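Local structure of putative exported protein (Bacteroides fragilis, 4RAA) at residues I55-S58 and A59-N62; S146-Y149 and T150-L154; P228-D231 and F232-T236; T236-Q239 and G240-Y244; Y289-I293 and K294-D298. The protein is of unknown function but folds as a six-bladed beta-propeller of the YWTD superfamily and is probably exported from the cytoplasm. All coordinates share one frame; numbering follows the deposited sequence.

Interaction 1. Residues I55-S58 and A59-N62; sequences ILDS and ANSN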
loop_
_atom_site.group_PDB
_atom_site.type_symbol
_atom_site.label_atom_id
_atom_site.label_comp_id
_atom_site.label_asym_id
_atom_site.label_seq_id
_atom_site.Cartn_x
_atom_site.Cartn_y
_atom_site.Cartn_z
ATOM N N ILE A 55 9.670 10.546 19.481
ATOM C CA ILE A 55 8.612 11.303 20.174
ATOM C C ILE A 55 7.592 11.813 19.167
ATOM O O ILE A 55 7.975 12.451 18.188
ATOM C CB ILE A 55 9.197 12.506 20.963
ATOM C CG1 ILE A 55 10.027 11.988 22.147
ATOM C CG2 ILE A 55 8.092 13.455 21.462
ATOM C CD1 ILE A 55 10.795 13.044 22.913
ATOM N N LEU A 56 6.309 11.556 19.447
ATOM C CA LEU A 56 5.185 12.052 18.652
ATOM C C LEU A 56 4.486 13.180 19.406
ATOM O O LEU A 56 4.092 13.001 20.553
ATOM C CB LEU A 56 4.180 10.941 18.388
ATOM C CG LEU A 56 2.844 11.278 17.717
ATOM C CD1 LEU A 56 3.036 12.027 16.409
ATOM C CD2 LEU A 56 2.077 9.986 17.496
ATOM N N ASP A 57 4.344 14.327 18.751
ATOM C CA ASP A 57 3.648 15.490 19.286
ATOM C C ASP A 57 2.254 15.419 18.675
ATOM O O ASP A 57 1.982 16.077 17.679
ATOM C CB ASP A 57 4.411 16.775 18.906
ATOM C CG ASP A 57 3.702 18.062 19.330
ATOM O OD1 ASP A 57 2.641 18.002 19.979
ATOM O OD2 ASP A 57 4.227 19.153 19.008
ATOM N N SER A 58 1.368 14.631 19.292
ATOM C CA SER A 58 -0.017 14.440 18.785
ATOM C C SER A 58 -0.922 15.695 18.814
ATOM O O SER A 58 -2.024 15.667 18.255
ATOM C CB SER A 58 -0.696 13.241 19.468
ATOM O OG SER A 58 -0.557 13.302 20.873
ATOM N N ALA A 59 -0.465 16.767 19.463
ATOM C CA ALA A 59 -1.157 18.048 19.455
ATOM C C ALA A 59 -0.934 18.749 18.102
ATOM O O ALA A 59 -1.901 19.179 17.476
ATOM C CB ALA A 59 -0.673 18.915 20.602
ATOM N N ASN A 60 0.332 18.866 17.676
ATOM C CA ASN A 60 0.720 19.452 16.367
ATOM C C ASN A 60 0.981 18.419 15.246
ATOM O O ASN A 60 1.212 18.807 14.101
ATOM C CB ASN A 60 1.973 20.329 16.520
ATOM C CG ASN A 60 1.756 21.541 17.419
ATOM O OD1 ASN A 60 0.646 22.064 17.541
ATOM N ND2 ASN A 60 2.837 22.016 18.027
ATOM N N SER A 61 0.951 17.127 15.582
ATOM C CA SER A 61 1.176 16.003 14.660
ATOM C C SER A 61 2.534 15.974 13.952
ATOM O O SER A 61 2.594 15.747 12.753
ATOM C CB SER A 61 0.042 15.892 13.635
ATOM O OG SER A 61 0.221 14.737 12.818
ATOM N N ASN A 62 3.603 16.195 14.713
ATOM C CA ASN A 62 4.991 16.129 14.231
ATOM C C ASN A 62 5.652 14.925 14.891
ATOM O O ASN A 62 5.477 14.719 16.090
ATOM C CB ASN A 62 5.756 17.395 14.626
ATOM C CG ASN A 62 5.200 18.645 13.970
ATOM O OD1 ASN A 62 5.055 18.700 12.753
ATOM N ND2 ASN A 62 4.909 19.661 14.766
#
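Asp57 and Asn60 meet across a tight turn, the carboxylate of one crossing the amide of the other with their planes 56° apart. The carboxylate is carried over the turn because CG of Asp57 lies anti to its backbone N (chi1 176°). From there OD2 of Asp57 takes a weak bond from ND2 of Asn60 at 3.3 Å. OD1 of Asp57 receives two further weak bonds, from the backbone N of Ala59 and, straighter at 170°, from N of Asn60, both at 3.4 Å.

The backbone closes the turn with its own bonds. N of Asp57 donates to O of Asn62 at 2.9 Å, while N of Ser61 and N of Asn62 both reach O of Asp57 by weak bonds, in a G1 beta bulge. Ser61 takes the positive phi of that bulge. The turn thereby joins strand 52-57 to the antiparallel strand 62-67. CD1 of Leu56 also rests against O of Asn62.

Stronger partners of the carboxylate lie outside the turn: OD1 and OD2 of Asp57 accept from the backbone N of Asn42 and Lys41, respectively. This buried acid is thus surrounded by N-H donors, which would probably favour its charged form and fix its rotation.

Interaction 2. Residues S146-Y149 and T150-L154; sequences SREY and TDSKL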
loop_
_atom_site.group_PDB
_atom_site.type_symbol
_atom_site.label_atom_id
_atom_site.label_comp_id
_atom_site.label_asym_id
_atom_site.label_seq_id
_atom_site.Cartn_x
_atom_site.Cartn_y
_atom_site.Cartn_z
ATOM N N SER A 146 -10.119 -1.371 16.390
ATOM C CA SER A 146 -11.289 -1.097 15.529
ATOM C C SER A 146 -12.093 0.115 16.014
ATOM O O SER A 146 -12.797 0.013 17.016
ATOM C CB SER A 146 -12.213 -2.328 15.473
ATOM O OG SER A 146 -13.493 -2.009 14.928
ATOM N N ARG A 147 -12.011 1.233 15.287
ATOM C CA ARG A 147 -12.787 2.456 15.593
ATOM C C ARG A 147 -14.065 2.557 14.724
ATOM O O ARG A 147 -14.373 3.628 14.183
ATOM C CB ARG A 147 -11.914 3.718 15.448
ATOM C CG ARG A 147 -10.726 3.755 16.392
ATOM C CD ARG A 147 -10.149 5.154 16.595
ATOM N NE ARG A 147 -11.025 6.039 17.392
ATOM C CZ ARG A 147 -11.878 6.967 16.929
ATOM N NH1 ARG A 147 -12.024 7.203 15.617
ATOM N NH2 ARG A 147 -12.604 7.687 17.798
ATOM N N GLU A 148 -14.808 1.448 14.610
ATOM C CA GLU A 148 -16.055 1.389 13.839
ATOM C C GLU A 148 -17.243 1.019 14.732
ATOM O O GLU A 148 -17.098 0.271 15.701
ATOM C CB GLU A 148 -15.951 0.403 12.665
ATOM C CG GLU A 148 -14.971 0.838 11.580
ATOM C CD GLU A 148 -15.106 0.105 10.244
ATOM O OE1 GLU A 148 -16.033 -0.721 10.059
ATOM O OE2 GLU A 148 -14.274 0.383 9.349
ATOM N N TYR A 149 -18.412 1.552 14.366
ATOM C CA TYR A 149 -19.700 1.352 15.082
ATOM C C TYR A 149 -20.928 1.173 14.146
ATOM O O TYR A 149 -22.069 1.131 14.620
ATOM C CB TYR A 149 -19.925 2.540 16.040
ATOM C CG TYR A 149 -19.749 3.886 15.381
ATOM C CD1 TYR A 149 -18.476 4.474 15.286
ATOM C CD2 TYR A 149 -20.837 4.570 14.819
ATOM C CE1 TYR A 149 -18.291 5.709 14.660
ATOM C CE2 TYR A 149 -20.665 5.811 14.197
ATOM C CZ TYR A 149 -19.391 6.379 14.121
ATOM O OH TYR A 149 -19.202 7.598 13.516
ATOM N N THR A 150 -20.675 0.964 12.849
ATOM C CA THR A 150 -21.686 0.915 11.788
ATOM C C THR A 150 -22.154 -0.543 11.524
ATOM O O THR A 150 -22.107 -1.377 12.436
ATOM C CB THR A 150 -21.086 1.608 10.533
ATOM O OG1 THR A 150 -19.963 0.848 10.062
ATOM C CG2 THR A 150 -20.623 3.041 10.867
ATOM N N ASP A 151 -22.646 -0.824 10.309
ATOM C CA ASP A 151 -23.107 -2.170 9.882
ATOM C C ASP A 151 -21.997 -3.231 9.891
ATOM O O ASP A 151 -22.229 -4.352 10.344
ATOM C CB ASP A 151 -23.714 -2.117 8.459
ATOM C CG ASP A 151 -25.055 -1.389 8.408
ATOM O OD1 ASP A 151 -26.054 -1.932 8.927
ATOM O OD2 ASP A 151 -25.120 -0.295 7.808
ATOM N N SER A 152 -20.835 -2.854 9.342
ATOM C CA SER A 152 -19.593 -3.661 9.242
ATOM C C SER A 152 -19.325 -4.688 10.370
ATOM O O SER A 152 -19.571 -4.378 11.534
ATOM C CB SER A 152 -18.414 -2.668 9.138
ATOM O OG SER A 152 -17.149 -3.270 9.324
ATOM N N LYS A 153 -18.832 -5.890 10.024
ATOM C CA LYS A 153 -18.497 -6.943 11.033
ATOM C C LYS A 153 -17.431 -6.459 12.004
ATOM O O LYS A 153 -17.468 -6.786 13.191
ATOM C CB LYS A 153 -18.014 -8.263 10.395
ATOM C CG LYS A 153 -17.720 -9.373 11.419
ATOM C CD LYS A 153 -17.412 -10.738 10.809
ATOM C CE LYS A 153 -17.100 -11.762 11.904
ATOM N NZ LYS A 153 -16.791 -13.133 11.398
ATOM N N LEU A 154 -16.480 -5.693 11.479
ATOM C CA LEU A 154 -15.414 -5.091 12.278
ATOM C C LEU A 154 -15.932 -4.153 13.390
ATOM O O LEU A 154 -15.252 -3.967 14.403
ATOM C CB LEU A 154 -14.434 -4.352 11.354
ATOM C CG LEU A 154 -13.179 -3.729 11.956
ATOM C CD1 LEU A 154 -12.335 -4.751 12.696
ATOM C CD2 LEU A 154 -12.370 -3.079 10.859
#
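Thr150, Glu148 and Leu154 bury the most surface where this irregular loop folds back on itself, and Glu148 bridges the fold by accepting a hydrogen bond from Ser152. OG of Ser152 approaches OE1 of Glu148 at 2.9 Å, nearly in line with the C-O bond of the carboxylate. The glutamate reaches that far because its chain runs extended beyond CG, which itself stands anti to the carbonyl carbon (chi1 -67°). The same serine oxygen also receives a weak bond from N of Leu154 at 3.3 Å, so Ser152 OG relays between the acid and the start of the 3-10 segment. OE2 of Glu148 has a weak bond of its own, from N of Ser130.

Leu154 turns its side chain in toward Ser146. Its CG lies 3.4 Å from OG of Ser146, and its CD1 sits 3.7 Å from CB of Ser146. The serine hydroxyl donates to O of Leu154 at 2.7 Å, coming in from above the carbonyl plane, 51° out of it. Together these contacts bring Leu154 back against Ser146.

At the turning point between them, Thr150 places CG2 over one face of the Tyr149 ring, 4.2 Å above its plane and offset toward the rim.

The loop joins strand 142-145 to strand 157-162, neighbours in a four-stranded antiparallel sheet. Ser146 continues the pairing with Tyr158, Leu154 packs on Tyr171 of strand 168-174, and Phe129 touches both Glu148 and Leu154.

Interaction 3. Residues P228-D231 and F232-T236; sequences PSLD and FLNKT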
loop_
_atom_site.group_PDB
_atom_site.type_symbol
_atom_site.label_atom_id
_atom_site.label_comp_id
_atom_site.label_asym_id
_atom_site.label_seq_id
_atom_site.Cartn_x
_atom_site.Cartn_y
_atom_site.Cartn_z
ATOM N N PRO A 228 -18.093 1.540 34.414
ATOM C CA PRO A 228 -19.551 1.657 34.227
ATOM C C PRO A 228 -20.192 0.367 33.727
ATOM O O PRO A 228 -19.549 -0.369 32.975
ATOM C CB PRO A 228 -19.677 2.734 33.144
ATOM C CG PRO A 228 -18.385 3.443 33.183
ATOM C CD PRO A 228 -17.374 2.406 33.467
ATOM N N SER A 229 -21.438 0.112 34.131
ATOM C CA SER A 229 -22.184 -1.065 33.652
ATOM C C SER A 229 -22.623 -0.839 32.204
ATOM O O SER A 229 -22.580 0.287 31.704
ATOM C CB SER A 229 -23.423 -1.337 34.524
ATOM O OG SER A 229 -24.378 -0.291 34.437
ATOM N N LEU A 230 -23.056 -1.900 31.537
ATOM C CA LEU A 230 -23.563 -1.781 30.161
ATOM C C LEU A 230 -24.858 -0.953 30.116
ATOM O O LEU A 230 -25.041 -0.156 29.197
ATOM C CB LEU A 230 -23.781 -3.165 29.541
ATOM C CG LEU A 230 -24.209 -3.258 28.069
ATOM C CD1 LEU A 230 -23.230 -2.518 27.171
ATOM C CD2 LEU A 230 -24.338 -4.715 27.648
ATOM N N ASP A 231 -25.724 -1.132 31.121
ATOM C CA ASP A 231 -26.992 -0.386 31.237
ATOM C C ASP A 231 -26.793 1.108 31.451
ATOM O O ASP A 231 -27.520 1.917 30.859
ATOM C CB ASP A 231 -27.878 -0.953 32.366
ATOM C CG ASP A 231 -28.396 -2.353 32.065
ATOM O OD1 ASP A 231 -28.013 -2.934 31.030
ATOM O OD2 ASP A 231 -29.196 -2.879 32.861
ATOM N N PHE A 232 -25.835 1.467 32.308
ATOM C CA PHE A 232 -25.502 2.879 32.548
ATOM C C PHE A 232 -25.046 3.573 31.257
ATOM O O PHE A 232 -25.438 4.720 31.011
ATOM C CB PHE A 232 -24.421 3.020 33.619
ATOM C CG PHE A 232 -24.051 4.446 33.916
ATOM C CD1 PHE A 232 -23.042 5.090 33.184
ATOM C CD2 PHE A 232 -24.725 5.159 34.909
ATOM C CE1 PHE A 232 -22.705 6.409 33.446
ATOM C CE2 PHE A 232 -24.386 6.476 35.187
ATOM C CZ PHE A 232 -23.375 7.104 34.452
ATOM N N LEU A 233 -24.219 2.877 30.462
ATOM C CA LEU A 233 -23.717 3.390 29.177
ATOM C C LEU A 233 -24.844 3.616 28.166
ATOM O O LEU A 233 -24.972 4.716 27.625
ATOM C CB LEU A 233 -22.643 2.463 28.578
ATOM C CG LEU A 233 -21.298 2.369 29.310
ATOM C CD1 LEU A 233 -20.471 1.213 28.782
ATOM C CD2 LEU A 233 -20.512 3.667 29.206
ATOM N N ASN A 234 -25.664 2.592 27.934
ATOM C CA ASN A 234 -26.811 2.701 26.996
ATOM C C ASN A 234 -27.864 3.765 27.354
ATOM O O ASN A 234 -28.412 4.402 26.451
ATOM C CB ASN A 234 -27.500 1.343 26.809
ATOM C CG ASN A 234 -26.672 0.379 25.992
ATOM O OD1 ASN A 234 -26.157 0.733 24.929
ATOM N ND2 ASN A 234 -26.564 -0.858 26.459
ATOM N N LYS A 235 -28.137 3.944 28.648
ATOM C CA LYS A 235 -29.104 4.952 29.114
ATOM C C LYS A 235 -28.567 6.373 28.879
ATOM O O LYS A 235 -29.271 7.215 28.316
ATOM C CB LYS A 235 -29.484 4.725 30.597
ATOM C CG LYS A 235 -30.369 5.791 31.265
ATOM C CD LYS A 235 -31.655 6.104 30.496
ATOM C CE LYS A 235 -32.402 7.321 31.031
ATOM N NZ LYS A 235 -32.990 7.084 32.373
ATOM N N THR A 236 -27.320 6.619 29.288
ATOM C CA THR A 236 -26.666 7.930 29.118
ATOM C C THR A 236 -26.148 8.228 27.693
ATOM O O THR A 236 -25.664 9.330 27.446
ATOM C CB THR A 236 -25.507 8.106 30.126
ATOM O OG1 THR A 236 -24.545 7.059 29.953
ATOM C CG2 THR A 236 -26.040 8.070 31.551
#
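Ser229 caps the first turn of helix 230-237, a local contact at the start of a short helix that follows strand 213-222. Its OG sits between the backbone N and the carbonyl carbon (chi1 65°), a position from which it accepts from N of Phe232 at 3.1 Å with an angle of 160°. O of Ser229 also receives a weak bond from N of Leu233. The regular helical pattern then takes over, with N of Asn234 bonded to O of Leu230 and N of Lys235 to O of Asp231.

Just ahead of the cap, Pro228 packs on two side chains of the first turn. Its CB lies 4.1 Å from CD1 of Phe232, and stands equally far from CD2 of Leu233, so it touches both side chains. Thr236 places CG2 over one face of the Phe232 ring, 4.0 Å above the plane and toward its rim. OG1 of Thr236 meanwhile donates to O of Phe232 at 2.7 Å; the N of Thr236 reaches that same oxygen from the opposite face of the carbonyl plane. Beyond the helix, Tyr253 meets the Phe232 ring edge-to-face and Leu248 touches Pro228.

On another side, CG of Leu230 packs 3.7 Å from ND2 of Asn234. Ser229 OG holding N of Phe232 is a serine N-cap, and the Pro228-Leu233 contact across it fits a hydrophobic staple.

Interaction 4. Residues T236-Q239 and G240-Y244; sequences TSNQ and GNSNY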
loop_
_atom_site.group_PDB
_atom_site.type_symbol
_atom_site.label_atom_id
_atom_site.label_comp_id
_atom_site.label_asym_id
_atom_site.label_seq_id
_atom_site.Cartn_x
_atom_site.Cartn_y
_atom_site.Cartn_z
ATOM N N THR A 236 -27.320 6.619 29.288
ATOM C CA THR A 236 -26.666 7.930 29.118
ATOM C C THR A 236 -26.148 8.228 27.693
ATOM O O THR A 236 -25.664 9.330 27.446
ATOM C CB THR A 236 -25.507 8.106 30.126
ATOM O OG1 THR A 236 -24.545 7.059 29.953
ATOM C CG2 THR A 236 -26.040 8.070 31.551
ATOM N N SER A 237 -26.239 7.262 26.775
ATOM C CA SER A 237 -25.790 7.419 25.389
ATOM C C SER A 237 -26.890 7.266 24.329
ATOM O O SER A 237 -26.581 7.379 23.140
ATOM C CB SER A 237 -24.711 6.375 25.108
ATOM O OG SER A 237 -24.069 6.627 23.877
ATOM N N ASN A 238 -28.144 7.027 24.738
ATOM C CA ASN A 238 -29.262 6.764 23.816
ATOM C C ASN A 238 -28.893 5.641 22.831
ATOM O O ASN A 238 -28.991 5.809 21.613
ATOM C CB ASN A 238 -29.715 8.041 23.067
ATOM C CG ASN A 238 -30.229 9.150 23.988
ATOM O OD1 ASN A 238 -30.194 10.320 23.614
ATOM N ND2 ASN A 238 -30.729 8.799 25.167
ATOM N N GLN A 239 -28.424 4.521 23.389
ATOM C CA GLN A 239 -27.982 3.340 22.633
ATOM C C GLN A 239 -26.838 3.679 21.656
ATOM O O GLN A 239 -26.849 3.245 20.499
ATOM C CB GLN A 239 -29.160 2.659 21.899
ATOM C CG GLN A 239 -30.401 2.381 22.748
ATOM C CD GLN A 239 -30.217 1.370 23.870
ATOM O OE1 GLN A 239 -30.737 1.560 24.980
ATOM N NE2 GLN A 239 -29.490 0.291 23.594
ATOM N N GLY A 240 -25.870 4.470 22.123
ATOM C CA GLY A 240 -24.699 4.845 21.310
ATOM C C GLY A 240 -24.768 6.098 20.453
ATOM O O GLY A 240 -23.745 6.517 19.903
ATOM N N ASN A 241 -25.950 6.703 20.352
ATOM C CA ASN A 241 -26.155 7.899 19.523
ATOM C C ASN A 241 -25.597 9.199 20.122
ATOM O O ASN A 241 -25.091 10.032 19.370
ATOM C CB ASN A 241 -27.647 8.100 19.218
ATOM C CG ASN A 241 -28.281 6.918 18.498
ATOM O OD1 ASN A 241 -29.430 6.587 18.758
ATOM N ND2 ASN A 241 -27.540 6.278 17.605
ATOM N N SER A 242 -25.696 9.370 21.446
ATOM C CA SER A 242 -25.258 10.601 22.152
ATOM C C SER A 242 -23.988 10.427 22.978
ATOM O O SER A 242 -23.631 9.305 23.352
ATOM C CB SER A 242 -26.367 11.086 23.078
ATOM O OG SER A 242 -27.549 11.302 22.343
ATOM N N ASN A 243 -23.340 11.553 23.285
ATOM C CA ASN A 243 -22.102 11.554 24.063
ATOM C C ASN A 243 -22.364 11.419 25.570
ATOM O O ASN A 243 -22.727 12.374 26.247
ATOM C CB ASN A 243 -21.249 12.799 23.774
ATOM C CG ASN A 243 -19.806 12.682 24.291
ATOM O OD1 ASN A 243 -19.386 11.662 24.853
ATOM N ND2 ASN A 243 -19.033 13.741 24.084
ATOM N N TYR A 244 -22.204 10.194 26.051
ATOM C CA TYR A 244 -22.271 9.813 27.479
ATOM C C TYR A 244 -21.173 10.380 28.382
ATOM O O TYR A 244 -21.346 10.385 29.599
ATOM C CB TYR A 244 -22.199 8.275 27.618
ATOM C CG TYR A 244 -20.943 7.648 27.014
ATOM C CD1 TYR A 244 -19.756 7.521 27.762
ATOM C CD2 TYR A 244 -20.931 7.197 25.679
ATOM C CE1 TYR A 244 -18.606 6.968 27.196
ATOM C CE2 TYR A 244 -19.788 6.640 25.113
ATOM C CZ TYR A 244 -18.635 6.520 25.870
ATOM O OH TYR A 244 -17.517 5.959 25.302
#
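The carbonyl O of Ser237 receives the backbone N of Ser242 at 2.8 Å, with an N-H...O angle of 171° and the donor above the carbonyl plane. A second bond runs between the same residues: OG of Ser237 donates to O of Ser242, also at 2.8 Å but this time in the carbonyl plane. Ser237 reaches it because OG is placed anti to its own N (chi1 -169°). The pair of bonds ties the last turn of helix 230-237 to the returning chain and satisfies a buried hydroxyl.

A third link comes from Asn238, whose OD1 accepts from OG of Ser242 at 3.1 Å, the donor 41° out of the amide plane. Between these residues the chain reverses through Asn238, Gln239, Gly240 and Asn241, closed by a weak bond from N of Asn241 to O of Asn238. Gly240 has positive phi, where a CB would clash with O of Gln239.

Tyr244 comes back alongside the helix end. CD2 of its ring lies 3.7 Å from OG of Ser237, which sits at the ring edge near its plane, while CB of Tyr244 packs 3.5 Å from OG1 of Thr236, already engaged by O of Phe232. The hydroxyl of Tyr244 continues on to O of Tyr181, and the ring meets Phe177.

Asn243 caps N of Leu245 as helix 245-250 begins. Asn238, with positive phi and bonds back into the last turn, ends helix 230-237 in a Schellman motif that runs straight into a type I' turn.

Interaction 5. Residues Y289-I293 and K294-D298; sequences YNYPI and KIFQD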
loop_
_atom_site.group_PDB
_atom_site.type_symbol
_atom_site.label_atom_id
_atom_site.label_comp_id
_atom_site.label_asym_id
_atom_site.label_seq_id
_atom_site.Cartn_x
_atom_site.Cartn_y
_atom_site.Cartn_z
ATOM N N TYR A 289 -0.117 0.725 45.536
ATOM C CA TYR A 289 -0.094 2.037 46.198
ATOM C C TYR A 289 -0.906 2.991 45.332
ATOM O O TYR A 289 -0.578 3.157 44.163
ATOM C CB TYR A 289 1.334 2.584 46.327
ATOM C CG TYR A 289 2.324 1.669 47.000
ATOM C CD1 TYR A 289 3.036 0.718 46.258
ATOM C CD2 TYR A 289 2.578 1.760 48.375
ATOM C CE1 TYR A 289 3.961 -0.123 46.866
ATOM C CE2 TYR A 289 3.498 0.914 48.999
ATOM C CZ TYR A 289 4.191 -0.026 48.242
ATOM O OH TYR A 289 5.096 -0.876 48.843
ATOM N N ASN A 290 -1.939 3.619 45.901
ATOM C CA ASN A 290 -2.832 4.519 45.168
ATOM C C ASN A 290 -2.737 5.946 45.691
ATOM O O ASN A 290 -2.772 6.159 46.896
ATOM C CB ASN A 290 -4.268 4.023 45.303
ATOM C CG ASN A 290 -5.206 4.663 44.300
ATOM O OD1 ASN A 290 -5.028 4.516 43.096
ATOM N ND2 ASN A 290 -6.222 5.346 44.786
ATOM N N TYR A 291 -2.646 6.911 44.775
ATOM C CA TYR A 291 -2.482 8.336 45.106
ATOM C C TYR A 291 -3.310 9.244 44.215
ATOM O O TYR A 291 -3.335 9.017 43.006
ATOM C CB TYR A 291 -1.027 8.769 44.857
ATOM C CG TYR A 291 0.037 8.016 45.625
ATOM C CD1 TYR A 291 0.544 6.804 45.137
ATOM C CD2 TYR A 291 0.576 8.533 46.821
ATOM C CE1 TYR A 291 1.531 6.106 45.824
ATOM C CE2 TYR A 291 1.576 7.850 47.510
ATOM C CZ TYR A 291 2.044 6.629 47.010
ATOM O OH TYR A 291 3.020 5.922 47.661
ATOM N N PRO A 292 -3.996 10.256 44.798
ATOM C CA PRO A 292 -4.560 11.296 43.921
ATOM C C PRO A 292 -3.358 12.048 43.340
ATOM O O PRO A 292 -2.418 12.321 44.096
ATOM C CB PRO A 292 -5.364 12.202 44.877
ATOM C CG PRO A 292 -5.471 11.480 46.174
ATOM C CD PRO A 292 -4.391 10.438 46.211
ATOM N N ILE A 293 -3.360 12.364 42.045
ATOM C CA ILE A 293 -2.205 13.066 41.427
ATOM C C ILE A 293 -1.817 14.375 42.151
ATOM O O ILE A 293 -0.623 14.692 42.212
ATOM C CB ILE A 293 -2.321 13.178 39.870
ATOM C CG1 ILE A 293 -2.041 11.784 39.254
ATOM C CG2 ILE A 293 -1.330 14.181 39.267
ATOM C CD1 ILE A 293 -2.285 11.643 37.760
ATOM N N LYS A 294 -2.792 15.094 42.727
ATOM C CA LYS A 294 -2.483 16.305 43.535
ATOM C C LYS A 294 -1.484 16.009 44.674
ATOM O O LYS A 294 -0.598 16.821 44.953
ATOM C CB LYS A 294 -3.745 16.985 44.120
ATOM C CG LYS A 294 -4.417 18.015 43.218
ATOM C CD LYS A 294 -5.080 17.417 41.986
ATOM C CE LYS A 294 -5.631 18.503 41.063
ATOM N NZ LYS A 294 -6.622 19.390 41.735
ATOM N N ILE A 295 -1.645 14.849 45.306
ATOM C CA ILE A 295 -0.766 14.402 46.391
ATOM C C ILE A 295 0.544 13.864 45.791
ATOM O O ILE A 295 1.616 14.238 46.261
ATOM C CB ILE A 295 -1.481 13.379 47.331
ATOM C CG1 ILE A 295 -2.493 14.092 48.266
ATOM C CG2 ILE A 295 -0.485 12.605 48.204
ATOM C CD1 ILE A 295 -3.685 14.753 47.594
ATOM N N PHE A 296 0.435 13.001 44.769
ATOM C CA PHE A 296 1.579 12.359 44.071
ATOM C C PHE A 296 2.652 13.342 43.593
ATOM O O PHE A 296 3.830 13.150 43.866
ATOM C CB PHE A 296 1.062 11.543 42.868
ATOM C CG PHE A 296 2.083 10.631 42.230
ATOM C CD1 PHE A 296 2.448 9.437 42.842
ATOM C CD2 PHE A 296 2.627 10.926 40.980
ATOM C CE1 PHE A 296 3.371 8.577 42.243
ATOM C CE2 PHE A 296 3.543 10.069 40.371
ATOM C CZ PHE A 296 3.918 8.896 41.006
ATOM N N GLN A 297 2.231 14.389 42.895
ATOM C CA GLN A 297 3.162 15.403 42.353
ATOM C C GLN A 297 3.861 16.269 43.428
ATOM O O GLN A 297 5.021 16.651 43.243
ATOM C CB GLN A 297 2.462 16.275 41.306
ATOM C CG GLN A 297 1.450 17.254 41.872
ATOM C CD GLN A 297 0.456 17.777 40.856
ATOM O OE1 GLN A 297 0.539 17.490 39.654
ATOM N NE2 GLN A 297 -0.512 18.543 41.344
ATOM N N ASP A 298 3.152 16.590 44.518
ATOM C CA ASP A 298 3.744 17.316 45.664
ATOM C C ASP A 298 4.729 16.426 46.461
ATOM O O ASP A 298 5.763 16.917 46.915
ATOM C CB ASP A 298 2.665 17.964 46.564
ATOM C CG ASP A 298 2.025 19.227 45.933
ATOM O OD1 ASP A 298 2.308 19.581 44.764
ATOM O OD2 ASP A 298 1.230 19.888 46.633
#
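Pro292 O grips two backbone donors of the helix that follows it. N of Phe296 reaches it at 3.0 Å, in the carbonyl plane and nearly straight, whereas N of Ile295 comes at 2.9 Å from above that plane and is more bent. One residue further on, N of Gln297 donates to O of Ile293 at 3.0 Å. Pro292 is at the N-cap position, and its carbonyl serves the first turn.

The side chain of Gln297 folds over the carbonyl of Ile293, with CG of Gln297 3.3 Å from O of Ile293. This follows from CG standing between the backbone N and the carbonyl carbon (chi1 72°). OE1 of Gln297 takes a weak bond from N of Leu305 and lies against CG2 of Ile293.

Strand 287-292, the outermost strand of a four-stranded antiparallel sheet in the propeller, passes directly into helix 293-299, and the strand and helix segments stand at 98° to each other. Tyr291 and Phe296 fill the corner. CD1 of Phe296 lies over one face of the Tyr291 ring, 3.9 Å from CG of Tyr291, the ring planes being 58° apart. The edge of the Tyr291 ring meets CG2 of Ile295. Its hydroxyl is satisfied elsewhere, by O of Val19, while Ala21 touches the side chains of both Tyr291 and Phe296.

The Ile295 side chain lies obliquely against Pro292, its CD1 4.0 Å from CG of Pro292. Phe296 packs in addition on Ile278 and Leu280 of the neighbouring strand 275-282.

Interactions 3 and 4 occupy the two ends of helix 230-237, share Thr236 and have centres 9 Å apart. They touch through a probable hydrogen bond between O of Asn234 and N of Gln239 (3.1 Å) and through CD2 of Leu233 packing on CD1 of Tyr244 (4.2 Å). Interaction 2 lies on the same side of the chain's centre, its nearest atoms about 6 Å from interaction 4. Interaction 5 is on the opposite side from interaction 2, with centres 38 Å apart. Interaction 1 lies nearest the chain's centre, about 13 Å away, and comes no closer than about 13 Å to interaction 2 between nearest atoms. No active site is known to relate them to.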